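Local atomic coordinates of aldehyde dehydrogenase (Listeria monocytogenes, PDB entry 3K9D), a protein that probably catalyses NAD- or NADP-dependent oxidation or reduction of aldehyde or oxo groups, as members of the aldehyde dehydrogenase family do. Residues Met31-Ile36 and Lys89-Leu94; Thr129-Lys134 and Ile434-Leu439; Asn137-Ser142 and Gly170-Met175; Thr192-Ala197 and Pro213-Gly218. One frame throughout, in Å; residues are numbered along the deposited sequence.

Contact 1 of 4, residues Met31-Ile36 and Lys89-Leu94; sequences MSQQQI and KTIGML
Gln-33, in the first turn of helix 33-49, stretches across and ends with its amide between the backbone N-H groups of Thr-90 and Ile-91 and the Thr-90 hydroxyl. Its CB starts beside CB of Ile-91, 4.1 Å away. CG stands anti to the backbone N (chi1 -176°), and a bend at chi2 carries the amide toward Thr-90. OE1 gathers two backbone N-H groups: Thr-90 N lies 2.8 Å from OE1 in an almost straight bond, while the bond from Ile-91 N is strongly bent and weak. A water donates to OE1 and to the carbonyl O of Ile-91. Gln-33 NE2 donates within its amide plane to OG1 of Thr-90 at 3.1 Å, and also bonds Asp-37. Engaged at both ends, the amide has its flip settled, which is why glutamine suits a place needing a long chain with both acceptor and donor. Beside the amide, CD1 of Ile-91 packs on CG1 of Ile-36 at 3.8 Å, the apolar part of the contact; separately, Ile-91 CG2 rests 3.5 Å from the carbonyl O of Met-31. Ser-32 is the helix N-cap, its OG weakly accepting from Gln-35 N. The contact ties the start of helix 33-49 to the loop entering strand 92-97, which pairs antiparallel with strand 102-116, while OG1 of Thr-90 bonds the carbonyl of Lys-134 ending helix 121-134.

Contact 2 of 4, residues Thr129-Lys134 and Ile434-Leu439; sequences TLISIK and IGPENL
Ile-131 of helix 121-134 pushes its branched side chain into the turn made by residues 434-439, and every contact between the two is apolar or nearly so. With chi1 66°, CG1 lies between the backbone N and the carbonyl carbon, a less usual setting for a helical isoleucine, and this divides the work of the two branches. CG1 extends to CD1, which meets CD1 of Leu-439 at 3.7 Å, CD1 of Ile-434 at 3.8 Å and CA of Gly-435 at the same distance. CG2 goes the other way and rests on CD of Pro-436, 3.8 Å off, the isoleucine and the proline ring crossing at about a right angle. One turn on, Lys-134 has CG anti to its N (chi1 179°) and a bend at chi2. Its CG touches CG of Pro-436 at 3.8 Å, while NZ is led away to a salt bridge with Asp-37 and bonds to the carbonyls of Ile-85 and Met-88, partners that would probably stabilise the charge of this buried lysine. Ser-132 turns OG back to the carbonyl of Lys-128, leaving its flank to CD1 of Leu-439.

The turn keeps its own shape: Gly-435 N donates to OD1 of Asn-438 at 3.1 Å. Gly-435, without a side chain, lets CD1 of Ile-131 come to its CA. Flanked by helices 33-49 and 67-85, the last turns of helix 121-134 are thus wedged against the 3-10 turn just before strand 440-447.

Contact 3 of 4, residues Asn137-Ser142 and Gly170-Met175; sequences NSIVFS and GAISCM
Strands 138-142 and 172-174 run side by side as a parallel pair, the two strands of a beta-alpha-beta unit whose crossover is helix 148-164. Ile-139 and Phe-141 carry the backbone ladder: Ile-139 N bonds Ala-171 O, Ser-173 N returns to Ile-139 O, Phe-141 N bonds Ser-173 O, and Met-175 N closes on Phe-141 O, all at 2.9 to 3.1 Å. The backbone of Val-140 turns instead to strand 102-116, so strand 138-143 is an inner strand.

Ile-139, Phe-141, Ile-172 and Cys-174 share the face on which helices 121-134 and 148-164 pack. With chi1 -66° the Phe-141 ring lies so that CG1 of Ile-139 stands over one of its faces, while CG2 of Ile-172 comes to its edge, 4.4 Å from CE2. Phe-141 CB meets SG of Cys-174 at 3.9 Å. On the other face OG of Ser-173 lies 3.5 Å from both CG1 and CG2 of Val-140, with helix 6-28 packed on Val-140.

Four backbone bonds supply the polar grip and mostly apolar side chains, with Cys-174 and Ser-173 among them, fill the faces, a division of labour that satisfies these N-H and C=O groups in a buried place.

Contact 4 of 4, residues Thr192-Ala197 and Pro213-Gly218; sequences TAVILA and PAIGVG
Ile-195 and Leu-196 line up with Ala-214 and Ile-215 in a parallel strand pair, joined by helix 201-207 into a beta-alpha-beta unit at one side of the mixed sheet. The ladder begins where Ile-195 N bonds Pro-213 O at 2.9 Å, passes from Ile-215 N back to Ile-195 O at 2.8 Å, and continues from Ala-197 N to Ile-215 O at 2.9 Å. Proline fits the entry because its carbonyl O, not an N-H, is what it gives to this pairing, and its ring lies against the carbonyl O of Ala-193.

Leu-196 and Ile-215 lie alongside each other on one face, and Leu-196 CD2 meets Ile-215 CG2 at 3.6 Å. Ile-215 CG2 also reaches CG2 of Val-194 at 4.2 Å. The other face carries Ile-195 with the small residues Ala-197, Ala-214 and Gly-216; Ile-195 CB meets CB of Ala-214 at 4.2 Å. Helix 201-207 comes down close here: Ala-207 touches Ile-195, Ala-197 and Ala-214, and Val-204 touches Ala-197.

In the second shell, the backbones of Val-194 and Leu-196 pair with strand 102-116, while on the far side Ser-429 OG bonds the carbonyl of Ala-214, Ser-428 OG that of Gly-216, and Tyr-208 OH bonds Gly-216 N. Ala-193 and Pro-213 pack on Ala-424 and Gly-427 of the second subunit.

At the other end the ladder frays: Val-217 N is 3.4 Å from Ala-197 O in a weak bond bent to 134°, and CG2 of Val-217 sits 3.6 Å from that same oxygen.

How the contacts relate
Contacts 2, 3 and 4 are buried, whereas contact 1 is only partly so and lies farthest from the centre of the chain. Contacts 3 and 4 are built alike, as parallel pairs of one mixed sheet placed on opposite sides of strand 102-116, and both rely on backbone bonds. Contact 2 has no hydrogen bond across it and joins its neighbours by side chains: Ile-434 packs on Leu-196 and Ile-215 of contact 4, while Asn-137 of contact 3 bonds the carbonyls of Ser-132 and Leu-439. Contact 1, farther out, combines a glutamine amide and a water with a small apolar patch, and Ile-36 CG2 packs on the carbonyl O of Ile-133 in contact 2.

Contact 1 of 4, residues Met31-Ile36 and Lys89-Leu94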
loop_
_atom_site.group_PDB
_atom_site.type_symbol
_atom_site.label_atom_id
_atom_site.label_comp_id
_atom_site.label_asym_id
_atom_site.label_seq_id
_atom_site.Cartn_x
_atom_site.Cartn_y
_atom_site.Cartn_z
ATOM N N MET A 31 11.366 21.417 6.843
ATOM C CA MET A 31 10.580 22.580 6.408
ATOM C C MET A 31 9.131 22.527 6.886
ATOM O O MET A 31 8.545 21.445 6.998
ATOM C CB MET A 31 10.588 22.707 4.881
ATOM C CG MET A 31 11.950 22.741 4.230
ATOM S SD MET A 31 11.830 23.108 2.449
ATOM C CE MET A 31 13.549 23.421 2.138
ATOM N N SER A 32 8.544 23.699 7.124
ATOM C CA SER A 32 7.143 23.795 7.522
ATOM C C SER A 32 6.209 23.579 6.329
ATOM O O SER A 32 6.673 23.452 5.190
ATOM C CB SER A 32 6.861 25.143 8.185
ATOM O OG SER A 32 6.570 26.131 7.211
ATOM N N GLN A 33 4.897 23.530 6.590
ATOM C CA GLN A 33 3.893 23.384 5.519
ATOM C C GLN A 33 3.947 24.575 4.564
ATOM O O GLN A 33 3.839 24.410 3.352
ATOM C CB GLN A 33 2.475 23.236 6.087
ATOM C CG GLN A 33 1.387 22.978 5.019
ATOM C CD GLN A 33 1.397 21.554 4.494
ATOM O OE1 GLN A 33 1.100 20.609 5.232
ATOM N NE2 GLN A 33 1.737 21.385 3.214
ATOM N N GLN A 34 4.114 25.763 5.139
ATOM C CA GLN A 34 4.267 27.015 4.396
ATOM C C GLN A 34 5.449 26.981 3.421
ATOM O O GLN A 34 5.265 27.225 2.228
ATOM C CB GLN A 34 4.378 28.194 5.364
ATOM C CG GLN A 34 3.056 28.575 6.071
ATOM C CD GLN A 34 2.724 27.733 7.324
ATOM O OE1 GLN A 34 3.378 26.724 7.625
ATOM N NE2 GLN A 34 1.693 28.163 8.058
ATOM N N GLN A 35 6.638 26.642 3.924
ATOM C CA GLN A 35 7.838 26.475 3.088
ATOM C C GLN A 35 7.694 25.430 1.965
ATOM O O GLN A 35 8.065 25.700 0.815
ATOM C CB GLN A 35 9.056 26.178 3.951
ATOM C CG GLN A 35 9.665 27.413 4.634
ATOM C CD GLN A 35 10.599 27.053 5.779
ATOM O OE1 GLN A 35 11.567 27.755 6.056
ATOM N NE2 GLN A 35 10.305 25.964 6.452
ATOM N N ILE A 36 7.147 24.258 2.288
ATOM C CA ILE A 36 6.806 23.235 1.266
ATOM C C ILE A 36 5.866 23.756 0.161
ATOM O O ILE A 36 6.144 23.568 -1.040
ATOM C CB ILE A 36 6.209 21.930 1.930
ATOM C CG1 ILE A 36 7.285 21.170 2.734
ATOM C CG2 ILE A 36 5.409 21.047 0.913
ATOM C CD1 ILE A 36 8.312 20.367 1.937
ATOM N N LYS A 89 -3.407 19.538 4.154
ATOM C CA LYS A 89 -2.437 19.438 5.256
ATOM C C LYS A 89 -1.640 18.152 5.071
ATOM O O LYS A 89 -2.213 17.057 5.071
ATOM C CB LYS A 89 -3.121 19.427 6.629
ATOM C CG LYS A 89 -4.562 19.913 6.679
ATOM C CD LYS A 89 -4.702 21.334 7.178
ATOM C CE LYS A 89 -6.167 21.753 7.125
ATOM N NZ LYS A 89 -6.417 23.057 7.787
ATOM N N THR A 90 -0.327 18.283 4.878
ATOM C CA THR A 90 0.520 17.147 4.482
ATOM C C THR A 90 1.844 17.053 5.251
ATOM O O THR A 90 2.608 16.093 5.072
ATOM C CB THR A 90 0.844 17.179 2.955
ATOM O OG1 THR A 90 1.591 18.362 2.634
ATOM C CG2 THR A 90 -0.423 17.128 2.115
ATOM N N ILE A 91 2.106 18.051 6.092
ATOM C CA ILE A 91 3.389 18.211 6.769
ATOM C C ILE A 91 3.179 18.342 8.283
ATOM O O ILE A 91 2.375 19.153 8.740
ATOM C CB ILE A 91 4.172 19.459 6.227
ATOM C CG1 ILE A 91 4.472 19.343 4.722
ATOM C CG2 ILE A 91 5.449 19.735 7.038
ATOM C CD1 ILE A 91 5.477 18.248 4.334
ATOM N N GLY A 92 3.896 17.536 9.059
ATOM C CA GLY A 92 3.923 17.729 10.515
ATOM C C GLY A 92 2.643 17.287 11.198
ATOM O O GLY A 92 1.948 16.415 10.694
ATOM N N MET A 93 2.335 17.912 12.336
ATOM C CA MET A 93 1.173 17.553 13.147
ATOM C C MET A 93 -0.135 17.820 12.410
ATOM O O MET A 93 -0.429 18.963 12.057
ATOM C CB MET A 93 1.179 18.327 14.460
ATOM C CG MET A 93 0.025 17.991 15.385
ATOM S SD MET A 93 0.370 16.530 16.381
ATOM C CE MET A 93 1.611 17.203 17.471
ATOM N N LEU A 94 -0.916 16.762 12.200
ATOM C CA LEU A 94 -2.175 16.870 11.486
ATOM C C LEU A 94 -3.363 16.944 12.433
ATOM O O LEU A 94 -4.273 17.749 12.238
ATOM C CB LEU A 94 -2.346 15.698 10.511
ATOM C CG LEU A 94 -1.303 15.458 9.414
ATOM C CD1 LEU A 94 -1.625 14.172 8.675
ATOM C CD2 LEU A 94 -1.220 16.626 8.431
HETATM O O HOH W 1 -0.041 20.766 8.073
#

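Contact 2 of 4, residues Thr129-Lys134 and Ile434-Leu439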
loop_
_atom_site.group_PDB
_atom_site.type_symbol
_atom_site.label_atom_id
_atom_site.label_comp_id
_atom_site.label_asym_id
_atom_site.label_seq_id
_atom_site.Cartn_x
_atom_site.Cartn_y
_atom_site.Cartn_z
ATOM N N THR A 129 5.960 15.149 -9.354
ATOM C CA THR A 129 6.841 16.054 -8.638
ATOM C C THR A 129 6.026 16.823 -7.608
ATOM O O THR A 129 6.346 16.797 -6.421
ATOM C CB THR A 129 7.549 17.021 -9.591
ATOM O OG1 THR A 129 8.409 16.291 -10.464
ATOM C CG2 THR A 129 8.400 18.035 -8.810
ATOM N N LEU A 130 4.951 17.457 -8.073
ATOM C CA LEU A 130 4.062 18.252 -7.232
ATOM C C LEU A 130 3.528 17.490 -6.038
ATOM O O LEU A 130 3.556 18.003 -4.922
ATOM C CB LEU A 130 2.871 18.749 -8.048
ATOM C CG LEU A 130 3.074 19.965 -8.935
ATOM C CD1 LEU A 130 1.978 19.988 -9.955
ATOM C CD2 LEU A 130 3.086 21.228 -8.122
ATOM N N ILE A 131 3.043 16.272 -6.270
ATOM C CA ILE A 131 2.496 15.460 -5.173
ATOM C C ILE A 131 3.556 14.880 -4.197
ATOM O O ILE A 131 3.324 14.844 -2.989
ATOM C CB ILE A 131 1.456 14.394 -5.674
ATOM C CG1 ILE A 131 2.107 13.328 -6.571
ATOM C CG2 ILE A 131 0.298 15.109 -6.408
ATOM C CD1 ILE A 131 1.254 12.121 -6.807
ATOM N N SER A 132 4.713 14.467 -4.722
ATOM C CA SER A 132 5.824 13.987 -3.888
ATOM C C SER A 132 6.389 15.090 -3.008
ATOM O O SER A 132 6.493 14.924 -1.791
ATOM C CB SER A 132 6.950 13.385 -4.732
ATOM O OG SER A 132 6.464 12.319 -5.530
ATOM N N ILE A 133 6.733 16.219 -3.627
ATOM C CA ILE A 133 7.239 17.394 -2.912
ATOM C C ILE A 133 6.223 17.917 -1.885
ATOM O O ILE A 133 6.607 18.272 -0.757
ATOM C CB ILE A 133 7.684 18.526 -3.895
ATOM C CG1 ILE A 133 8.912 18.095 -4.719
ATOM C CG2 ILE A 133 7.951 19.829 -3.150
ATOM C CD1 ILE A 133 10.251 18.113 -3.957
ATOM N N LYS A 134 4.938 17.915 -2.261
ATOM C CA LYS A 134 3.829 18.303 -1.357
ATOM C C LYS A 134 3.804 17.495 -0.062
ATOM O O LYS A 134 3.477 18.032 1.003
ATOM C CB LYS A 134 2.471 18.167 -2.062
ATOM C CG LYS A 134 1.240 18.525 -1.221
ATOM C CD LYS A 134 1.244 19.969 -0.728
ATOM C CE LYS A 134 0.101 20.198 0.244
ATOM N NZ LYS A 134 -0.370 21.610 0.373
ATOM N N ILE A 434 -3.872 8.701 -7.445
ATOM C CA ILE A 434 -3.002 8.957 -6.322
ATOM C C ILE A 434 -2.473 10.382 -6.246
ATOM O O ILE A 434 -2.353 11.091 -7.265
ATOM C CB ILE A 434 -1.961 7.833 -6.068
ATOM C CG1 ILE A 434 -0.768 7.925 -6.998
ATOM C CG2 ILE A 434 -2.633 6.465 -6.028
ATOM C CD1 ILE A 434 0.437 8.413 -6.241
ATOM N N GLY A 435 -2.272 10.807 -5.003
ATOM C CA GLY A 435 -1.844 12.157 -4.682
ATOM C C GLY A 435 -1.053 12.144 -3.397
ATOM O O GLY A 435 -0.519 11.101 -3.020
ATOM N N PRO A 436 -0.989 13.299 -2.704
ATOM C CA PRO A 436 -0.232 13.496 -1.455
ATOM C C PRO A 436 -0.493 12.453 -0.370
ATOM O O PRO A 436 0.450 11.956 0.240
ATOM C CB PRO A 436 -0.702 14.874 -0.988
ATOM C CG PRO A 436 -0.970 15.594 -2.259
ATOM C CD PRO A 436 -1.642 14.550 -3.133
ATOM N N GLU A 437 -1.763 12.100 -0.178
ATOM C CA GLU A 437 -2.185 11.184 0.880
ATOM C C GLU A 437 -1.763 9.726 0.683
ATOM O O GLU A 437 -1.947 8.904 1.579
ATOM C CB GLU A 437 -3.704 11.293 1.092
ATOM C CG GLU A 437 -4.134 12.597 1.769
ATOM C CD GLU A 437 -5.630 12.692 2.029
ATOM O OE1 GLU A 437 -6.111 13.817 2.266
ATOM O OE2 GLU A 437 -6.334 11.656 2.003
ATOM N N ASN A 438 -1.205 9.409 -0.485
ATOM C CA ASN A 438 -0.585 8.108 -0.743
ATOM C C ASN A 438 0.937 8.145 -0.599
ATOM O O ASN A 438 1.624 7.145 -0.858
ATOM C CB ASN A 438 -0.928 7.631 -2.154
ATOM C CG ASN A 438 -2.416 7.622 -2.421
ATOM O OD1 ASN A 438 -2.962 8.598 -2.916
ATOM N ND2 ASN A 438 -3.080 6.534 -2.065
ATOM N N LEU A 439 1.457 9.313 -0.226
ATOM C CA LEU A 439 2.894 9.563 -0.200
ATOM C C LEU A 439 3.387 10.115 1.136
ATOM O O LEU A 439 4.451 10.730 1.216
ATOM C CB LEU A 439 3.301 10.480 -1.360
ATOM C CG LEU A 439 3.057 9.841 -2.735
ATOM C CD1 LEU A 439 2.936 10.924 -3.777
ATOM C CD2 LEU A 439 4.158 8.806 -3.099
#

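Contact 3 of 4, residues Asn137-Ser142 and Gly170-Met175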
loop_
_atom_site.group_PDB
_atom_site.type_symbol
_atom_site.label_atom_id
_atom_site.label_comp_id
_atom_site.label_asym_id
_atom_site.label_seq_id
_atom_site.Cartn_x
_atom_site.Cartn_y
_atom_site.Cartn_z
ATOM N N ASN A 137 8.673 14.678 0.213
ATOM C CA ASN A 137 9.539 13.640 -0.361
ATOM C C ASN A 137 10.440 14.205 -1.442
ATOM O O ASN A 137 10.099 15.199 -2.065
ATOM C CB ASN A 137 8.680 12.577 -1.058
ATOM C CG ASN A 137 7.674 11.923 -0.142
ATOM O OD1 ASN A 137 8.029 11.131 0.739
ATOM N ND2 ASN A 137 6.403 12.217 -0.371
ATOM N N SER A 138 11.550 13.529 -1.714
ATOM C CA SER A 138 12.314 13.791 -2.926
ATOM C C SER A 138 11.817 12.830 -3.991
ATOM O O SER A 138 11.062 11.904 -3.676
ATOM C CB SER A 138 13.808 13.580 -2.690
ATOM O OG SER A 138 14.361 14.650 -1.931
ATOM N N ILE A 139 12.225 13.034 -5.241
ATOM C CA ILE A 139 11.810 12.124 -6.331
ATOM C C ILE A 139 12.914 11.970 -7.402
ATOM O O ILE A 139 13.537 12.952 -7.796
ATOM C CB ILE A 139 10.394 12.516 -6.917
ATOM C CG1 ILE A 139 9.860 11.441 -7.888
ATOM C CG2 ILE A 139 10.383 13.973 -7.522
ATOM C CD1 ILE A 139 8.367 11.491 -8.118
ATOM N N VAL A 140 13.190 10.731 -7.814
ATOM C CA VAL A 140 14.161 10.456 -8.886
ATOM C C VAL A 140 13.442 9.719 -10.011
ATOM O O VAL A 140 12.867 8.655 -9.787
ATOM C CB VAL A 140 15.378 9.593 -8.409
ATOM C CG1 VAL A 140 16.429 9.510 -9.507
ATOM C CG2 VAL A 140 16.030 10.173 -7.151
ATOM N N PHE A 141 13.472 10.294 -11.211
ATOM C CA PHE A 141 12.736 9.758 -12.349
ATOM C C PHE A 141 13.499 8.778 -13.212
ATOM O O PHE A 141 14.689 8.945 -13.481
ATOM C CB PHE A 141 12.161 10.882 -13.233
ATOM C CG PHE A 141 11.097 11.705 -12.548
ATOM C CD1 PHE A 141 9.830 11.178 -12.328
ATOM C CD2 PHE A 141 11.371 12.982 -12.102
ATOM C CE1 PHE A 141 8.834 11.923 -11.685
ATOM C CE2 PHE A 141 10.394 13.733 -11.454
ATOM C CZ PHE A 141 9.119 13.196 -11.249
ATOM N N SER A 142 12.756 7.764 -13.653
ATOM C CA SER A 142 13.166 6.858 -14.705
ATOM C C SER A 142 12.403 7.216 -15.987
ATOM O O SER A 142 11.198 6.964 -16.090
ATOM C CB SER A 142 12.861 5.409 -14.312
ATOM O OG SER A 142 13.304 4.534 -15.316
ATOM N N GLY A 170 18.990 18.458 -5.841
ATOM C CA GLY A 170 18.972 16.992 -5.830
ATOM C C GLY A 170 17.674 16.353 -5.370
ATOM O O GLY A 170 17.515 15.121 -5.463
ATOM N N ALA A 171 16.743 17.182 -4.887
ATOM C CA ALA A 171 15.410 16.721 -4.485
ATOM C C ALA A 171 14.553 16.315 -5.663
ATOM O O ALA A 171 13.643 15.510 -5.513
ATOM C CB ALA A 171 14.698 17.781 -3.678
ATOM N N ILE A 172 14.825 16.892 -6.829
ATOM C CA ILE A 172 14.091 16.535 -8.058
ATOM C C ILE A 172 15.105 16.224 -9.147
ATOM O O ILE A 172 15.835 17.112 -9.598
ATOM C CB ILE A 172 13.138 17.682 -8.530
ATOM C CG1 ILE A 172 12.146 18.046 -7.416
ATOM C CG2 ILE A 172 12.432 17.291 -9.842
ATOM C CD1 ILE A 172 11.668 19.458 -7.471
ATOM N N SER A 173 15.176 14.963 -9.542
ATOM C CA SER A 173 16.197 14.533 -10.483
ATOM C C SER A 173 15.682 13.483 -11.457
ATOM O O SER A 173 14.564 12.991 -11.318
ATOM C CB SER A 173 17.454 14.041 -9.735
ATOM O OG SER A 173 17.166 12.903 -8.929
ATOM N N CYS A 174 16.514 13.132 -12.430
ATOM C CA CYS A 174 16.134 12.195 -13.469
ATOM C C CYS A 174 17.383 11.505 -13.975
ATOM O O CYS A 174 18.412 12.166 -14.162
ATOM C CB CYS A 174 15.471 12.966 -14.625
ATOM S SG CYS A 174 14.696 11.977 -15.930
ATOM N N MET A 175 17.297 10.186 -14.173
ATOM C CA MET A 175 18.315 9.427 -14.917
ATOM C C MET A 175 18.509 10.042 -16.308
ATOM O O MET A 175 17.532 10.329 -17.013
ATOM C CB MET A 175 17.889 7.963 -15.085
ATOM C CG MET A 175 17.601 7.201 -13.785
ATOM S SD MET A 175 16.742 5.648 -14.050
ATOM C CE MET A 175 17.841 4.897 -15.251
#

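Contact 4 of 4, residues Thr192-Ala197 and Pro213-Gly218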
loop_
_atom_site.group_PDB
_atom_site.type_symbol
_atom_site.label_atom_id
_atom_site.label_comp_id
_atom_site.label_asym_id
_atom_site.label_seq_id
_atom_site.Cartn_x
_atom_site.Cartn_y
_atom_site.Cartn_z
ATOM N N THR A 192 15.581 4.041 -1.720
ATOM C CA THR A 192 14.294 4.216 -2.395
ATOM C C THR A 192 13.146 3.732 -1.504
ATOM O O THR A 192 13.085 2.552 -1.142
ATOM C CB THR A 192 14.282 3.461 -3.741
ATOM O OG1 THR A 192 15.377 3.930 -4.546
ATOM C CG2 THR A 192 12.957 3.671 -4.488
ATOM N N ALA A 193 12.227 4.642 -1.172
ATOM C CA ALA A 193 11.161 4.357 -0.203
ATOM C C ALA A 193 9.879 3.808 -0.819
ATOM O O ALA A 193 9.113 3.068 -0.166
ATOM C CB ALA A 193 10.849 5.593 0.589
ATOM N N VAL A 194 9.642 4.188 -2.070
ATOM C CA VAL A 194 8.411 3.839 -2.761
ATOM C C VAL A 194 8.624 3.925 -4.272
ATOM O O VAL A 194 9.485 4.667 -4.745
ATOM C CB VAL A 194 7.200 4.715 -2.285
ATOM C CG1 VAL A 194 7.246 6.110 -2.908
ATOM C CG2 VAL A 194 5.842 4.018 -2.549
ATOM N N ILE A 195 7.858 3.131 -5.017
ATOM C CA ILE A 195 7.857 3.220 -6.472
ATOM C C ILE A 195 6.477 3.640 -6.952
ATOM O O ILE A 195 5.485 2.978 -6.631
ATOM C CB ILE A 195 8.254 1.872 -7.153
ATOM C CG1 ILE A 195 9.587 1.370 -6.610
ATOM C CG2 ILE A 195 8.316 2.028 -8.694
ATOM C CD1 ILE A 195 9.766 -0.107 -6.706
ATOM N N LEU A 196 6.422 4.744 -7.708
ATOM C CA LEU A 196 5.255 5.052 -8.544
ATOM C C LEU A 196 5.463 4.440 -9.923
ATOM O O LEU A 196 6.244 4.934 -10.742
ATOM C CB LEU A 196 4.996 6.549 -8.648
ATOM C CG LEU A 196 4.655 7.263 -7.338
ATOM C CD1 LEU A 196 4.576 8.780 -7.521
ATOM C CD2 LEU A 196 3.366 6.713 -6.799
ATOM N N ALA A 197 4.758 3.346 -10.150
ATOM C CA ALA A 197 5.024 2.466 -11.273
ATOM C C ALA A 197 4.009 2.723 -12.380
ATOM O O ALA A 197 3.004 2.026 -12.480
ATOM C CB ALA A 197 4.972 1.009 -10.811
ATOM N N PRO A 213 8.440 -1.143 -1.529
ATOM C CA PRO A 213 7.011 -0.817 -1.677
ATOM C C PRO A 213 6.693 -0.164 -3.016
ATOM O O PRO A 213 7.361 0.781 -3.413
ATOM C CB PRO A 213 6.762 0.175 -0.545
ATOM C CG PRO A 213 7.735 -0.232 0.514
ATOM C CD PRO A 213 8.965 -0.705 -0.220
ATOM N N ALA A 214 5.686 -0.691 -3.701
ATOM C CA ALA A 214 5.279 -0.176 -5.002
ATOM C C ALA A 214 3.815 0.210 -5.037
ATOM O O ALA A 214 2.987 -0.310 -4.297
ATOM C CB ALA A 214 5.566 -1.198 -6.093
ATOM N N ILE A 215 3.505 1.158 -5.903
ATOM C CA ILE A 215 2.133 1.380 -6.285
ATOM C C ILE A 215 2.032 1.390 -7.799
ATOM O O ILE A 215 2.623 2.228 -8.485
ATOM C CB ILE A 215 1.480 2.590 -5.558
ATOM C CG1 ILE A 215 0.352 3.184 -6.401
ATOM C CG2 ILE A 215 2.524 3.602 -5.090
ATOM C CD1 ILE A 215 -0.163 4.432 -5.823
ATOM N N GLY A 216 1.290 0.412 -8.302
ATOM C CA GLY A 216 1.218 0.147 -9.723
ATOM C C GLY A 216 -0.062 0.581 -10.393
ATOM O O GLY A 216 -1.069 0.865 -9.743
ATOM N N VAL A 217 -0.004 0.645 -11.714
ATOM C CA VAL A 217 -1.186 0.892 -12.531
ATOM C C VAL A 217 -1.518 -0.423 -13.226
ATOM O O VAL A 217 -0.790 -1.408 -13.081
ATOM C CB VAL A 217 -0.937 2.035 -13.550
ATOM C CG1 VAL A 217 -0.530 3.328 -12.823
ATOM C CG2 VAL A 217 0.126 1.635 -14.576
ATOM N N GLY A 218 -2.627 -0.465 -13.954
ATOM C CA GLY A 218 -2.933 -1.633 -14.772
ATOM C C GLY A 218 -3.266 -1.183 -16.188
ATOM O O GLY A 218 -3.350 0.026 -16.442
#